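Local coordinates for protein homoserine O-acetyltransferase (Bacillus anthracis str. 'Ames Ancestor', PDB 3I1I) that probably transfers an acetyl group from acetyl-CoA to the hydroxyl of homoserine, a step on the way to methionine, using an alpha/beta hydrolase fold, at residues L148-Q162 with M171-N184. Numbering follows the deposited sequence.
Sequences LHAVMGPSAGGMIAQ and MVERMIGVITNPQN
The guanidinium of Arg174 lies flat against one face of the His149 imidazole, centres 3.6 Å apart and planes 24° apart, with NH1 over the middle of the ring. At the ring's edge, in plane, a water lies 2.9 Å from His149 ND1 and donates to Glu173 OE1, while His149 NE2 bonds to Leu369 O. In the guanidinium's own plane, Arg174 NH1 donates to His149 O (2.8 Å); its salt bridge to Glu173 OE1 (2.9 Å) is tilted out of that plane. These two bonds limit rotation of the guanidinium over the ring, and NH2 reaches Arg371 O. This cluster closes one end of a beta-alpha-beta unit of the alpha/beta hydrolase fold, in which strands 150-154 and 174-178 run parallel (7° between axes). Backbone bonds join them from Val151 N to Arg174 O through to Ser155 N and Val178 O (2.7 Å), that from Gly153 N to Ile176 O being weak. Met152 CE packs on Ile176 CD1 on one face of the sheet; on the other, under the helix, Met175 CG touches both Val151 CG1 and Ala161 CB. Beyond the strands, Ser155, whose OG bonds to His351 NE2, sits on a turn consistent with a nucleophile elbow, its phi positive at 61°. Thr180 OG1 donates to Ser155 O, which also accepts from Met159 N. Gln162, extended beyond CG, reaches the loop 180-182, where NE2 donates to Asn181 O (3.0 Å) from above the carbonyl plane; Gly158 O accepts from Gln162 NE2 and Gln162 N on opposite faces of its plane.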
ATOM      1  N   LEU A 148     -27.196  28.493   8.279  1.00 25.37           N
ATOM      2  CA  LEU A 148     -25.964  28.751   7.570  1.00 23.05           C
ATOM      3  C   LEU A 148     -26.295  29.256   6.173  1.00 21.54           C
ATOM      4  O   LEU A 148     -27.119  28.690   5.493  1.00 21.01           O
ATOM      5  CB  LEU A 148     -25.128  27.480   7.500  1.00 22.53           C
ATOM      6  CG  LEU A 148     -24.692  26.886   8.843  1.00 21.81           C
ATOM      7  CD1 LEU A 148     -23.904  25.590   8.674  1.00 16.36           C
ATOM      8  CD2 LEU A 148     -23.914  27.913   9.679  1.00 20.89           C
ATOM      9  N   HIS A 149     -25.649  30.318   5.742  1.00 20.51           N
ATOM     10  CA  HIS A 149     -25.784  30.797   4.358  1.00 20.29           C
ATOM     11  C   HIS A 149     -25.203  29.734   3.427  1.00 19.58           C
ATOM     12  O   HIS A 149     -25.717  29.514   2.341  1.00 18.34           O
ATOM     13  CB  HIS A 149     -25.017  32.124   4.184  1.00 20.60           C
ATOM     14  CG  HIS A 149     -25.213  32.779   2.852  1.00 21.25           C
ATOM     15  ND1 HIS A 149     -26.333  33.532   2.542  1.00 23.10           N
ATOM     16  CD2 HIS A 149     -24.424  32.813   1.752  1.00 21.76           C
ATOM     17  CE1 HIS A 149     -26.234  33.973   1.300  1.00 23.30           C
ATOM     18  NE2 HIS A 149     -25.085  33.553   0.798  1.00 22.69           N
ATOM     19  N   ALA A 150     -24.135  29.070   3.874  1.00 19.82           N
ATOM     20  CA  ALA A 150     -23.508  27.944   3.130  1.00 20.69           C
ATOM     21  C   ALA A 150     -22.657  27.109   4.054  1.00 20.58           C
ATOM     22  O   ALA A 150     -22.125  27.624   5.056  1.00 21.26           O
ATOM     23  CB  ALA A 150     -22.616  28.434   1.923  1.00 19.11           C
ATOM     24  N   VAL A 151     -22.554  25.830   3.707  1.00 20.11           N
ATOM     25  CA  VAL A 151     -21.582  24.941   4.281  1.00 20.27           C
ATOM     26  C   VAL A 151     -20.786  24.322   3.109  1.00 21.03           C
ATOM     27  O   VAL A 151     -21.317  23.994   2.073  1.00 21.33           O
ATOM     28  CB  VAL A 151     -22.231  23.842   5.140  1.00 20.37           C
ATOM     29  CG1 VAL A 151     -23.068  22.885   4.269  1.00 19.19           C
ATOM     30  CG2 VAL A 151     -21.158  23.079   5.916  1.00 19.02           C
HETATM   31  N   MSE A 152     -19.495  24.176   3.286  1.00 22.14           N
HETATM   32  CA  MSE A 152     -18.633  23.783   2.185  1.00 22.99           C
HETATM   33  C   MSE A 152     -17.293  23.273   2.645  1.00 21.68           C
HETATM   34  O   MSE A 152     -16.883  23.509   3.762  1.00 20.92           O
HETATM   35  CB  MSE A 152     -18.429  24.945   1.241  1.00 23.35           C
HETATM   36  CG  MSE A 152     -17.875  26.154   1.894  1.00 27.55           C
HETATM   37 SE   MSE A 152     -17.993  27.704   0.629  1.00 44.16          SE
HETATM   38  CE  MSE A 152     -16.921  26.961  -0.991  1.00 20.28           C
ATOM     39  N   GLY A 153     -16.648  22.557   1.740  1.00 21.32           N
ATOM     40  CA  GLY A 153     -15.357  21.980   1.969  1.00 20.97           C
ATOM     41  C   GLY A 153     -14.887  21.087   0.819  1.00 20.86           C
ATOM     42  O   GLY A 153     -15.697  20.621  -0.025  1.00 18.92           O
ATOM     43  N   PRO A 154     -13.557  20.855   0.762  1.00 20.60           N
ATOM     44  CA  PRO A 154     -13.010  19.932  -0.228  1.00 20.38           C
ATOM     45  C   PRO A 154     -12.807  18.590   0.402  1.00 19.78           C
ATOM     46  O   PRO A 154     -12.413  18.528   1.552  1.00 18.77           O
ATOM     47  CB  PRO A 154     -11.667  20.564  -0.581  1.00 20.48           C
ATOM     48  CG  PRO A 154     -11.186  21.144   0.765  1.00 21.57           C
ATOM     49  CD  PRO A 154     -12.500  21.634   1.435  1.00 20.92           C
ATOM     50  N   SER A 155     -13.123  17.535  -0.341  1.00 19.98           N
ATOM     51  CA  SER A 155     -12.757  16.140   0.015  1.00 19.80           C
ATOM     52  C   SER A 155     -13.365  15.721   1.348  1.00 19.53           C
ATOM     53  O   SER A 155     -14.575  15.805   1.469  1.00 20.07           O
ATOM     54  CB  SER A 155     -11.254  15.951  -0.036  1.00 20.33           C
ATOM     55  OG  SER A 155     -10.903  14.576   0.057  1.00 20.77           O
ATOM     56  N   ALA A 156     -12.599  15.287   2.354  1.00 19.59           N
ATOM     57  CA  ALA A 156     -13.251  14.982   3.660  1.00 19.97           C
ATOM     58  C   ALA A 156     -14.064  16.168   4.161  1.00 19.51           C
ATOM     59  O   ALA A 156     -15.098  15.984   4.785  1.00 19.39           O
ATOM     60  CB  ALA A 156     -12.242  14.545   4.739  1.00 19.53           C
ATOM     61  N   GLY A 157     -13.610  17.378   3.860  1.00 19.08           N
ATOM     62  CA  GLY A 157     -14.355  18.576   4.205  1.00 20.02           C
ATOM     63  C   GLY A 157     -15.722  18.616   3.519  1.00 20.68           C
ATOM     64  O   GLY A 157     -16.735  19.038   4.126  1.00 21.12           O
ATOM     65  N   GLY A 158     -15.761  18.183   2.263  1.00 20.20           N
ATOM     66  CA  GLY A 158     -17.022  18.029   1.556  1.00 21.02           C
ATOM     67  C   GLY A 158     -17.922  16.908   2.082  1.00 20.81           C
ATOM     68  O   GLY A 158     -19.127  16.944   1.900  1.00 21.46           O
HETATM   69  N   MSE A 159     -17.329  15.903   2.705  1.00 20.80           N
HETATM   70  CA  MSE A 159     -18.081  14.814   3.316  1.00 21.05           C
HETATM   71  C   MSE A 159     -18.861  15.332   4.515  1.00 20.81           C
HETATM   72  O   MSE A 159     -20.031  15.012   4.673  1.00 20.78           O
HETATM   73  CB  MSE A 159     -17.147  13.684   3.757  1.00 21.13           C
HETATM   74  CG  MSE A 159     -16.468  12.995   2.566  1.00 22.83           C
HETATM   75 SE   MSE A 159     -15.104  11.680   3.031  0.65 27.09          SE
HETATM   76  CE  MSE A 159     -14.624  11.289   1.215  1.00 26.67           C
ATOM     77  N   ILE A 160     -18.198  16.139   5.347  1.00 19.91           N
ATOM     78  CA  ILE A 160     -18.834  16.792   6.447  1.00 18.73           C
ATOM     79  C   ILE A 160     -19.936  17.725   5.930  1.00 18.66           C
ATOM     80  O   ILE A 160     -21.066  17.730   6.451  1.00 17.92           O
ATOM     81  CB  ILE A 160     -17.833  17.579   7.292  1.00 19.07           C
ATOM     82  CG1 ILE A 160     -16.804  16.633   7.913  1.00 18.57           C
ATOM     83  CG2 ILE A 160     -18.557  18.391   8.364  1.00 17.06           C
ATOM     84  CD1 ILE A 160     -15.349  17.240   8.047  1.00 16.51           C
ATOM     85  N   ALA A 161     -19.650  18.469   4.878  1.00 18.56           N
ATOM     86  CA  ALA A 161     -20.659  19.405   4.369  1.00 18.80           C
ATOM     87  C   ALA A 161     -21.877  18.632   3.894  1.00 19.28           C
ATOM     88  O   ALA A 161     -23.011  19.107   4.001  1.00 18.90           O
ATOM     89  CB  ALA A 161     -20.104  20.261   3.254  1.00 17.64           C
ATOM     90  N   GLN A 162     -21.648  17.442   3.340  1.00 19.36           N
ATOM     91  CA  GLN A 162     -22.772  16.698   2.821  1.00 19.56           C
ATOM     92  C   GLN A 162     -23.606  16.169   3.978  1.00 18.56           C
ATOM     93  O   GLN A 162     -24.815  16.117   3.881  1.00 17.06           O
ATOM     94  CB  GLN A 162     -22.322  15.559   1.912  1.00 19.75           C
ATOM     95  CG  GLN A 162     -21.928  16.002   0.529  1.00 22.44           C
ATOM     96  CD  GLN A 162     -21.212  14.884  -0.231  1.00 24.70           C
ATOM     97  OE1 GLN A 162     -21.816  14.215  -1.051  1.00 23.92           O
ATOM     98  NE2 GLN A 162     -19.928  14.671   0.072  1.00 25.87           N
HETATM   99  N   MSE A 171     -31.371  24.049   8.365  1.00 30.81           N
HETATM  100  CA  MSE A 171     -30.324  24.979   8.721  1.00 29.16           C
HETATM  101  C   MSE A 171     -29.407  25.337   7.590  1.00 28.45           C
HETATM  102  O   MSE A 171     -28.650  26.265   7.744  1.00 30.32           O
HETATM  103  CB  MSE A 171     -29.450  24.406   9.836  1.00 29.36           C
HETATM  104  CG  MSE A 171     -30.121  24.326  11.198  1.00 27.84           C
HETATM  105 SE   MSE A 171     -28.937  23.636  12.552  0.65 26.73          SE
HETATM  106  CE  MSE A 171     -27.820  25.244  12.773  1.00 24.21           C
ATOM    107  N   VAL A 172     -29.443  24.633   6.465  1.00 26.79           N
ATOM    108  CA  VAL A 172     -28.452  24.831   5.415  1.00 25.44           C
ATOM    109  C   VAL A 172     -29.074  25.412   4.144  1.00 25.15           C
ATOM    110  O   VAL A 172     -29.859  24.773   3.464  1.00 25.26           O
ATOM    111  CB  VAL A 172     -27.744  23.497   5.087  1.00 25.42           C
ATOM    112  CG1 VAL A 172     -26.709  23.680   3.966  1.00 25.12           C
ATOM    113  CG2 VAL A 172     -27.101  22.878   6.345  1.00 24.70           C
ATOM    114  N   GLU A 173     -28.690  26.618   3.784  1.00 25.22           N
ATOM    115  CA  GLU A 173     -29.228  27.236   2.580  1.00 25.49           C
ATOM    116  C   GLU A 173     -28.572  26.723   1.313  1.00 23.99           C
ATOM    117  O   GLU A 173     -29.236  26.583   0.264  1.00 23.05           O
ATOM    118  CB  GLU A 173     -29.084  28.745   2.649  1.00 26.05           C
ATOM    119  CG  GLU A 173     -29.891  29.315   3.798  1.00 28.99           C
ATOM    120  CD  GLU A 173     -29.870  30.823   3.872  1.00 32.31           C
ATOM    121  OE1 GLU A 173     -29.416  31.509   2.927  1.00 37.99           O
ATOM    122  OE2 GLU A 173     -30.336  31.328   4.901  1.00 39.74           O
ATOM    123  N   ARG A 174     -27.272  26.459   1.430  1.00 22.78           N
ATOM    124  CA  ARG A 174     -26.431  26.138   0.302  1.00 22.27           C
ATOM    125  C   ARG A 174     -25.366  25.188   0.734  1.00 22.03           C
ATOM    126  O   ARG A 174     -24.769  25.362   1.783  1.00 21.65           O
ATOM    127  CB  ARG A 174     -25.761  27.383  -0.214  1.00 22.16           C
ATOM    128  CG  ARG A 174     -26.707  28.427  -0.719  1.00 22.40           C
ATOM    129  CD  ARG A 174     -25.972  29.709  -1.141  1.00 23.14           C
ATOM    130  NE  ARG A 174     -26.912  30.784  -1.379  1.00 22.28           N
ATOM    131  CZ  ARG A 174     -27.590  31.425  -0.422  1.00 26.22           C
ATOM    132  NH1 ARG A 174     -27.425  31.140   0.873  1.00 23.51           N
ATOM    133  NH2 ARG A 174     -28.456  32.372  -0.764  1.00 26.78           N
HETATM  134  N   MSE A 175     -25.086  24.191  -0.090  1.00 22.39           N
HETATM  135  CA  MSE A 175     -23.961  23.294   0.186  1.00 22.11           C
HETATM  136  C   MSE A 175     -23.045  23.226  -1.035  1.00 21.59           C
HETATM  137  O   MSE A 175     -23.516  23.064  -2.140  1.00 22.32           O
HETATM  138  CB  MSE A 175     -24.471  21.924   0.558  1.00 21.66           C
HETATM  139  CG  MSE A 175     -23.378  20.997   1.053  1.00 23.98           C
HETATM  140 SE   MSE A 175     -22.665  19.912  -0.404  0.65 25.91          SE
HETATM  141  CE  MSE A 175     -24.197  18.726  -0.564  1.00 25.57           C
ATOM    142  N   ILE A 176     -21.743  23.388  -0.843  1.00 20.87           N
ATOM    143  CA  ILE A 176     -20.800  23.299  -1.958  1.00 20.08           C
ATOM    144  C   ILE A 176     -19.816  22.208  -1.585  1.00 19.50           C
ATOM    145  O   ILE A 176     -19.120  22.302  -0.581  1.00 19.55           O
ATOM    146  CB  ILE A 176     -20.011  24.599  -2.192  1.00 20.39           C
ATOM    147  CG1 ILE A 176     -20.955  25.791  -2.422  1.00 21.91           C
ATOM    148  CG2 ILE A 176     -19.052  24.425  -3.379  1.00 19.45           C
ATOM    149  CD1 ILE A 176     -20.245  27.118  -2.782  1.00 22.14           C
ATOM    150  N   GLY A 177     -19.774  21.169  -2.392  1.00 18.37           N
ATOM    151  CA  GLY A 177     -18.948  20.032  -2.119  1.00 18.69           C
ATOM    152  C   GLY A 177     -17.879  19.951  -3.198  1.00 18.99           C
ATOM    153  O   GLY A 177     -18.180  19.626  -4.378  1.00 18.92           O
ATOM    154  N   VAL A 178     -16.643  20.244  -2.803  1.00 18.33           N
ATOM    155  CA  VAL A 178     -15.510  20.260  -3.729  1.00 17.82           C
ATOM    156  C   VAL A 178     -14.695  18.960  -3.659  1.00 17.72           C
ATOM    157  O   VAL A 178     -14.411  18.439  -2.568  1.00 18.02           O
ATOM    158  CB  VAL A 178     -14.602  21.476  -3.442  1.00 18.08           C
ATOM    159  CG1 VAL A 178     -13.493  21.590  -4.539  1.00 18.04           C
ATOM    160  CG2 VAL A 178     -15.436  22.746  -3.373  1.00 15.07           C
ATOM    161  N   ILE A 179     -14.341  18.422  -4.821  1.00 18.27           N
ATOM    162  CA  ILE A 179     -13.563  17.138  -4.933  1.00 18.13           C
ATOM    163  C   ILE A 179     -13.963  16.090  -3.898  1.00 18.54           C
ATOM    164  O   ILE A 179     -13.148  15.610  -3.147  1.00 18.21           O
ATOM    165  CB  ILE A 179     -12.025  17.384  -4.943  1.00 18.56           C
ATOM    166  CG1 ILE A 179     -11.554  18.187  -3.698  1.00 18.29           C
ATOM    167  CG2 ILE A 179     -11.642  18.139  -6.215  1.00 15.21           C
ATOM    168  CD1 ILE A 179     -10.097  17.985  -3.365  1.00 16.21           C
ATOM    169  N   THR A 180     -15.253  15.755  -3.882  1.00 19.25           N
ATOM    170  CA  THR A 180     -15.840  14.860  -2.897  1.00 19.87           C
ATOM    171  C   THR A 180     -16.910  13.928  -3.567  1.00 20.05           C
ATOM    172  O   THR A 180     -17.135  13.980  -4.771  1.00 20.26           O
ATOM    173  CB  THR A 180     -16.456  15.691  -1.705  1.00 20.20           C
ATOM    174  OG1 THR A 180     -16.727  14.835  -0.578  1.00 20.41           O
ATOM    175  CG2 THR A 180     -17.760  16.411  -2.137  1.00 19.67           C
ATOM    176  N   ASN A 181     -17.569  13.094  -2.760  1.00 19.76           N
ATOM    177  CA  ASN A 181     -18.626  12.162  -3.232  1.00 19.01           C
ATOM    178  C   ASN A 181     -19.533  11.810  -2.056  1.00 18.82           C
ATOM    179  O   ASN A 181     -19.109  11.918  -0.886  1.00 18.02           O
ATOM    180  CB  ASN A 181     -18.022  10.877  -3.792  1.00 18.44           C
ATOM    181  CG  ASN A 181     -17.737  10.965  -5.257  1.00 20.18           C
ATOM    182  OD1 ASN A 181     -18.580  11.427  -6.015  1.00 22.68           O
ATOM    183  ND2 ASN A 181     -16.542  10.544  -5.676  1.00 20.89           N
ATOM    184  N   PRO A 182     -20.777  11.397  -2.351  1.00 19.01           N
ATOM    185  CA  PRO A 182     -21.717  11.082  -1.290  1.00 19.68           C
ATOM    186  C   PRO A 182     -21.366   9.802  -0.551  1.00 19.72           C
ATOM    187  O   PRO A 182     -21.861   9.581   0.550  1.00 19.13           O
ATOM    188  CB  PRO A 182     -23.061  10.944  -2.021  1.00 19.45           C
ATOM    189  CG  PRO A 182     -22.717  10.724  -3.421  1.00 20.35           C
ATOM    190  CD  PRO A 182     -21.395  11.299  -3.683  1.00 19.71           C
ATOM    191  N   GLN A 183     -20.561   8.959  -1.187  1.00 20.15           N
ATOM    192  CA  GLN A 183     -20.158   7.669  -0.626  1.00 20.91           C
ATOM    193  C   GLN A 183     -18.733   7.440  -1.034  1.00 20.43           C
ATOM    194  O   GLN A 183     -18.425   7.611  -2.197  1.00 21.62           O
ATOM    195  CB  GLN A 183     -21.030   6.537  -1.192  1.00 21.31           C
ATOM    196  CG  GLN A 183     -22.506   6.675  -0.870  1.00 23.39           C
ATOM    197  CD  GLN A 183     -23.370   5.589  -1.529  1.00 25.80           C
ATOM    198  OE1 GLN A 183     -23.398   5.480  -2.753  1.00 26.24           O
ATOM    199  NE2 GLN A 183     -24.106   4.815  -0.713  1.00 20.94           N
ATOM    200  N   ASN A 184     -17.843   7.105  -0.106  1.00 20.28           N
ATOM    201  CA  ASN A 184     -16.454   6.995  -0.481  1.00 20.02           C
ATOM    202  C   ASN A 184     -16.332   5.827  -1.475  1.00 19.99           C
ATOM    203  O   ASN A 184     -16.782   4.724  -1.198  1.00 18.99           O
ATOM    204  CB  ASN A 184     -15.541   6.767   0.708  1.00 20.45           C
ATOM    205  CG  ASN A 184     -14.095   7.093   0.376  1.00 22.65           C
ATOM    206  OD1 ASN A 184     -13.822   8.216  -0.022  1.00 24.62           O
ATOM    207  ND2 ASN A 184     -13.171   6.134   0.542  1.00 22.76           N
TER
HETATM  208  O   HOH W   1     -28.496  33.958   4.437  1.00 26.54           O